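Local coordinates for protein putative aminooxidase (Propionibacterium acnes, PDB 2BA9) that isomerises polyunsaturated fatty acids, producing conjugated linoleic acid, and binds flavin-adenine dinucleotide, which it probably uses as cofactor, at residues Q391-F397 and L418-F423. Numbering follows the deposited sequence.
Sequences QGRRNTF and LVTRFF
Phe397, on an edge strand, 396-398, of the parallel sheet in this Rossmann-type FAD-binding fold, packs against Phe422 and Phe423 on helix 408-423, forming an aromatic cluster. The two helix rings treat it differently. Phe423 reaches over one face of the Phe397 ring, its CZ 3.9 Å from Phe397 CD2, with the ring planes inclined at 44°. Phe422 comes in obliquely, bringing its CB to 3.6 Å from Phe397 CE1; these two planes lie 39° apart. One helical turn before Phe422, the branched Leu418 adds an apolar methyl, CD2, 4.2 Å from Phe397 CB. Flat, wide phenylalanine rings suit this seam because they bridge strand and helix by apolar contact alone.

Gln391 closes the more exposed side. Its CB and CG lie against Phe422 around CZ and CE2, with CB 3.6 Å from Phe422 CZ. With CG anti to the carbonyl carbon (chi1 -69°), CG keeps to the ring, and the bend at chi2 turns the amide off past it, where OE1 accepts from Tyr398 N and NE2 donates to Glu388, fixing its rotation. Phe422 CE2 lies over one face of the Arg421 guanidinium, while Arg421 CB lies over the Phe422 ring; Arg421 also makes a cation-pi contact with Tyr134.

Further out, Val249 of the adjacent strand and Ile3 also touch Phe397. A tight turn leads into the strand: Asn395 N bonds to Gly392 O, and Gly392, with its positive phi, which suits glycine, lays its CA against the Phe397 face opposite Phe423, 3.4 Å above the ring plane.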
ATOM      1  N   GLN A 391       2.142 -20.564  -8.552  1.00 29.03           N
ATOM      2  CA  GLN A 391       2.105 -20.749  -7.097  1.00 29.08           C
ATOM      3  C   GLN A 391       2.533 -22.161  -6.725  1.00 29.15           C
ATOM      4  O   GLN A 391       2.210 -23.125  -7.422  1.00 29.32           O
ATOM      5  CB  GLN A 391       0.723 -20.431  -6.513  1.00 29.29           C
ATOM      6  CG  GLN A 391       0.340 -18.939  -6.553  1.00 28.55           C
ATOM      7  CD  GLN A 391       1.037 -18.088  -5.495  1.00 28.89           C
ATOM      8  OE1 GLN A 391       2.128 -18.425  -5.017  1.00 28.79           O
ATOM      9  NE2 GLN A 391       0.409 -16.970  -5.133  1.00 26.21           N
ATOM     10  N   GLY A 392       3.314 -22.271  -5.656  1.00 29.09           N
ATOM     11  CA  GLY A 392       3.758 -23.573  -5.166  1.00 29.14           C
ATOM     12  C   GLY A 392       4.903 -24.203  -5.940  1.00 28.96           C
ATOM     13  O   GLY A 392       5.439 -25.236  -5.517  1.00 28.73           O
ATOM     14  N   ARG A 393       5.294 -23.588  -7.060  1.00 28.59           N
ATOM     15  CA  ARG A 393       6.414 -24.087  -7.869  1.00 28.54           C
ATOM     16  C   ARG A 393       7.709 -24.093  -7.079  1.00 28.53           C
ATOM     17  O   ARG A 393       8.166 -23.045  -6.602  1.00 28.08           O
ATOM     18  CB  ARG A 393       6.620 -23.255  -9.135  1.00 28.47           C
ATOM     19  CG  ARG A 393       7.745 -23.799 -10.028  1.00 28.65           C
ATOM     20  CD  ARG A 393       8.086 -22.894 -11.194  1.00 28.35           C
ATOM     21  NE  ARG A 393       6.972 -22.735 -12.126  1.00 28.75           N
ATOM     22  CZ  ARG A 393       7.048 -22.116 -13.302  1.00 29.32           C
ATOM     23  NH1 ARG A 393       8.196 -21.602 -13.729  1.00 28.64           N
ATOM     24  NH2 ARG A 393       5.965 -22.013 -14.057  1.00 30.52           N
ATOM     25  N   ARG A 394       8.307 -25.281  -6.984  1.00 28.73           N
ATOM     26  CA  ARG A 394       9.486 -25.520  -6.157  1.00 28.74           C
ATOM     27  C   ARG A 394       9.274 -24.973  -4.760  1.00 28.28           C
ATOM     28  O   ARG A 394      10.142 -24.292  -4.202  1.00 28.20           O
ATOM     29  CB  ARG A 394      10.741 -24.941  -6.809  1.00 29.07           C
ATOM     30  CG  ARG A 394      11.213 -25.768  -8.002  1.00 29.64           C
ATOM     31  CD  ARG A 394      12.005 -24.925  -8.967  1.00 30.52           C
ATOM     32  NE  ARG A 394      13.381 -24.735  -8.529  1.00 31.08           N
ATOM     33  CZ  ARG A 394      14.114 -23.648  -8.764  1.00 31.38           C
ATOM     34  NH1 ARG A 394      13.620 -22.604  -9.412  1.00 32.03           N
ATOM     35  NH2 ARG A 394      15.361 -23.599  -8.335  1.00 31.87           N
ATOM     36  N   ASN A 395       8.089 -25.271  -4.222  1.00 27.93           N
ATOM     37  CA  ASN A 395       7.715 -24.926  -2.852  1.00 27.56           C
ATOM     38  C   ASN A 395       7.842 -23.443  -2.522  1.00 27.08           C
ATOM     39  O   ASN A 395       8.081 -23.071  -1.372  1.00 25.84           O
ATOM     40  CB  ASN A 395       8.536 -25.761  -1.872  1.00 27.70           C
ATOM     41  CG  ASN A 395       8.471 -27.234  -2.181  1.00 28.03           C
ATOM     42  OD1 ASN A 395       7.397 -27.765  -2.455  1.00 28.61           O
ATOM     43  ND2 ASN A 395       9.609 -27.906  -2.139  1.00 30.93           N
ATOM     44  N   THR A 396       7.667 -22.611  -3.548  1.00 26.76           N
ATOM     45  CA  THR A 396       7.735 -21.171  -3.407  1.00 26.56           C
ATOM     46  C   THR A 396       6.358 -20.599  -3.663  1.00 26.71           C
ATOM     47  O   THR A 396       5.734 -20.922  -4.678  1.00 26.71           O
ATOM     48  CB  THR A 396       8.702 -20.561  -4.419  1.00 26.37           C
ATOM     49  OG1 THR A 396       9.984 -21.185  -4.283  1.00 25.47           O
ATOM     50  CG2 THR A 396       8.829 -19.057  -4.196  1.00 26.51           C
ATOM     51  N   PHE A 397       5.895 -19.752  -2.742  1.00 26.74           N
ATOM     52  CA  PHE A 397       4.618 -19.067  -2.875  1.00 26.64           C
ATOM     53  C   PHE A 397       4.845 -17.558  -2.909  1.00 26.40           C
ATOM     54  O   PHE A 397       5.810 -17.048  -2.336  1.00 26.76           O
ATOM     55  CB  PHE A 397       3.670 -19.473  -1.751  1.00 26.59           C
ATOM     56  CG  PHE A 397       3.290 -20.927  -1.785  1.00 27.24           C
ATOM     57  CD1 PHE A 397       2.159 -21.348  -2.481  1.00 26.53           C
ATOM     58  CD2 PHE A 397       4.073 -21.882  -1.135  1.00 26.61           C
ATOM     59  CE1 PHE A 397       1.804 -22.674  -2.507  1.00 27.00           C
ATOM     60  CE2 PHE A 397       3.729 -23.223  -1.175  1.00 26.64           C
ATOM     61  CZ  PHE A 397       2.592 -23.621  -1.859  1.00 27.36           C
ATOM     62  N   LEU A 418      -4.129 -17.132   1.304  1.00 25.03           N
ATOM     63  CA  LEU A 418      -3.057 -18.007   0.808  1.00 25.19           C
ATOM     64  C   LEU A 418      -3.015 -19.327   1.577  1.00 25.04           C
ATOM     65  O   LEU A 418      -2.786 -20.384   0.994  1.00 24.48           O
ATOM     66  CB  LEU A 418      -1.692 -17.324   0.893  1.00 25.11           C
ATOM     67  CG  LEU A 418      -0.541 -18.009   0.140  1.00 25.43           C
ATOM     68  CD1 LEU A 418      -0.574 -17.675  -1.361  1.00 23.00           C
ATOM     69  CD2 LEU A 418       0.805 -17.613   0.760  1.00 25.27           C
ATOM     70  N   VAL A 419      -3.222 -19.241   2.885  1.00 25.48           N
ATOM     71  CA  VAL A 419      -3.207 -20.407   3.757  1.00 25.91           C
ATOM     72  C   VAL A 419      -4.405 -21.284   3.419  1.00 26.17           C
ATOM     73  O   VAL A 419      -4.284 -22.504   3.311  1.00 26.40           O
ATOM     74  CB  VAL A 419      -3.281 -20.012   5.247  1.00 26.08           C
ATOM     75  CG1 VAL A 419      -3.309 -21.262   6.126  1.00 26.06           C
ATOM     76  CG2 VAL A 419      -2.117 -19.085   5.634  1.00 25.45           C
ATOM     77  N   THR A 420      -5.558 -20.644   3.235  1.00 26.64           N
ATOM     78  CA  THR A 420      -6.767 -21.330   2.785  1.00 27.05           C
ATOM     79  C   THR A 420      -6.585 -21.957   1.410  1.00 27.24           C
ATOM     80  O   THR A 420      -6.960 -23.099   1.200  1.00 27.07           O
ATOM     81  CB  THR A 420      -7.982 -20.383   2.711  1.00 26.92           C
ATOM     82  OG1 THR A 420      -8.105 -19.652   3.940  1.00 26.36           O
ATOM     83  CG2 THR A 420      -9.256 -21.181   2.460  1.00 27.57           C
ATOM     84  N   ARG A 421      -6.002 -21.210   0.479  1.00 27.81           N
ATOM     85  CA  ARG A 421      -5.921 -21.663  -0.913  1.00 27.69           C
ATOM     86  C   ARG A 421      -4.949 -22.821  -1.143  1.00 27.86           C
ATOM     87  O   ARG A 421      -5.231 -23.701  -1.978  1.00 27.57           O
ATOM     88  CB  ARG A 421      -5.562 -20.503  -1.841  1.00 27.75           C
ATOM     89  CG  ARG A 421      -6.643 -19.429  -1.942  1.00 27.90           C
ATOM     90  CD  ARG A 421      -6.430 -18.572  -3.153  1.00 29.04           C
ATOM     91  NE  ARG A 421      -5.165 -17.856  -3.088  1.00 29.94           N
ATOM     92  CZ  ARG A 421      -4.352 -17.607  -4.121  1.00 29.27           C
ATOM     93  NH1 ARG A 421      -4.615 -18.049  -5.353  1.00 25.90           N
ATOM     94  NH2 ARG A 421      -3.238 -16.913  -3.908  1.00 29.05           N
ATOM     95  N   PHE A 422      -3.829 -22.834  -0.414  1.00 27.76           N
ATOM     96  CA  PHE A 422      -2.748 -23.789  -0.691  1.00 27.99           C
ATOM     97  C   PHE A 422      -2.258 -24.688   0.462  1.00 28.14           C
ATOM     98  O   PHE A 422      -1.654 -25.740   0.214  1.00 28.56           O
ATOM     99  CB  PHE A 422      -1.554 -23.028  -1.245  1.00 28.27           C
ATOM    100  CG  PHE A 422      -1.865 -22.235  -2.479  1.00 28.67           C
ATOM    101  CD1 PHE A 422      -2.305 -22.872  -3.630  1.00 29.58           C
ATOM    102  CD2 PHE A 422      -1.728 -20.854  -2.490  1.00 28.98           C
ATOM    103  CE1 PHE A 422      -2.602 -22.141  -4.774  1.00 29.27           C
ATOM    104  CE2 PHE A 422      -2.013 -20.125  -3.628  1.00 29.04           C
ATOM    105  CZ  PHE A 422      -2.447 -20.769  -4.771  1.00 28.58           C
ATOM    106  N   PHE A 423      -2.488 -24.298   1.708  1.00 27.85           N
ATOM    107  CA  PHE A 423      -1.865 -25.007   2.816  1.00 27.95           C
ATOM    108  C   PHE A 423      -2.815 -25.972   3.503  1.00 28.30           C
ATOM    109  O   PHE A 423      -2.475 -27.140   3.709  1.00 28.46           O
ATOM    110  CB  PHE A 423      -1.263 -24.019   3.815  1.00 27.81           C
ATOM    111  CG  PHE A 423      -0.021 -23.337   3.305  1.00 27.75           C
ATOM    112  CD1 PHE A 423       1.232 -23.688   3.792  1.00 27.91           C
ATOM    113  CD2 PHE A 423      -0.106 -22.359   2.319  1.00 27.63           C
ATOM    114  CE1 PHE A 423       2.389 -23.060   3.319  1.00 27.14           C
ATOM    115  CE2 PHE A 423       1.038 -21.720   1.837  1.00 27.87           C
ATOM    116  CZ  PHE A 423       2.292 -22.070   2.340  1.00 27.09           C
TER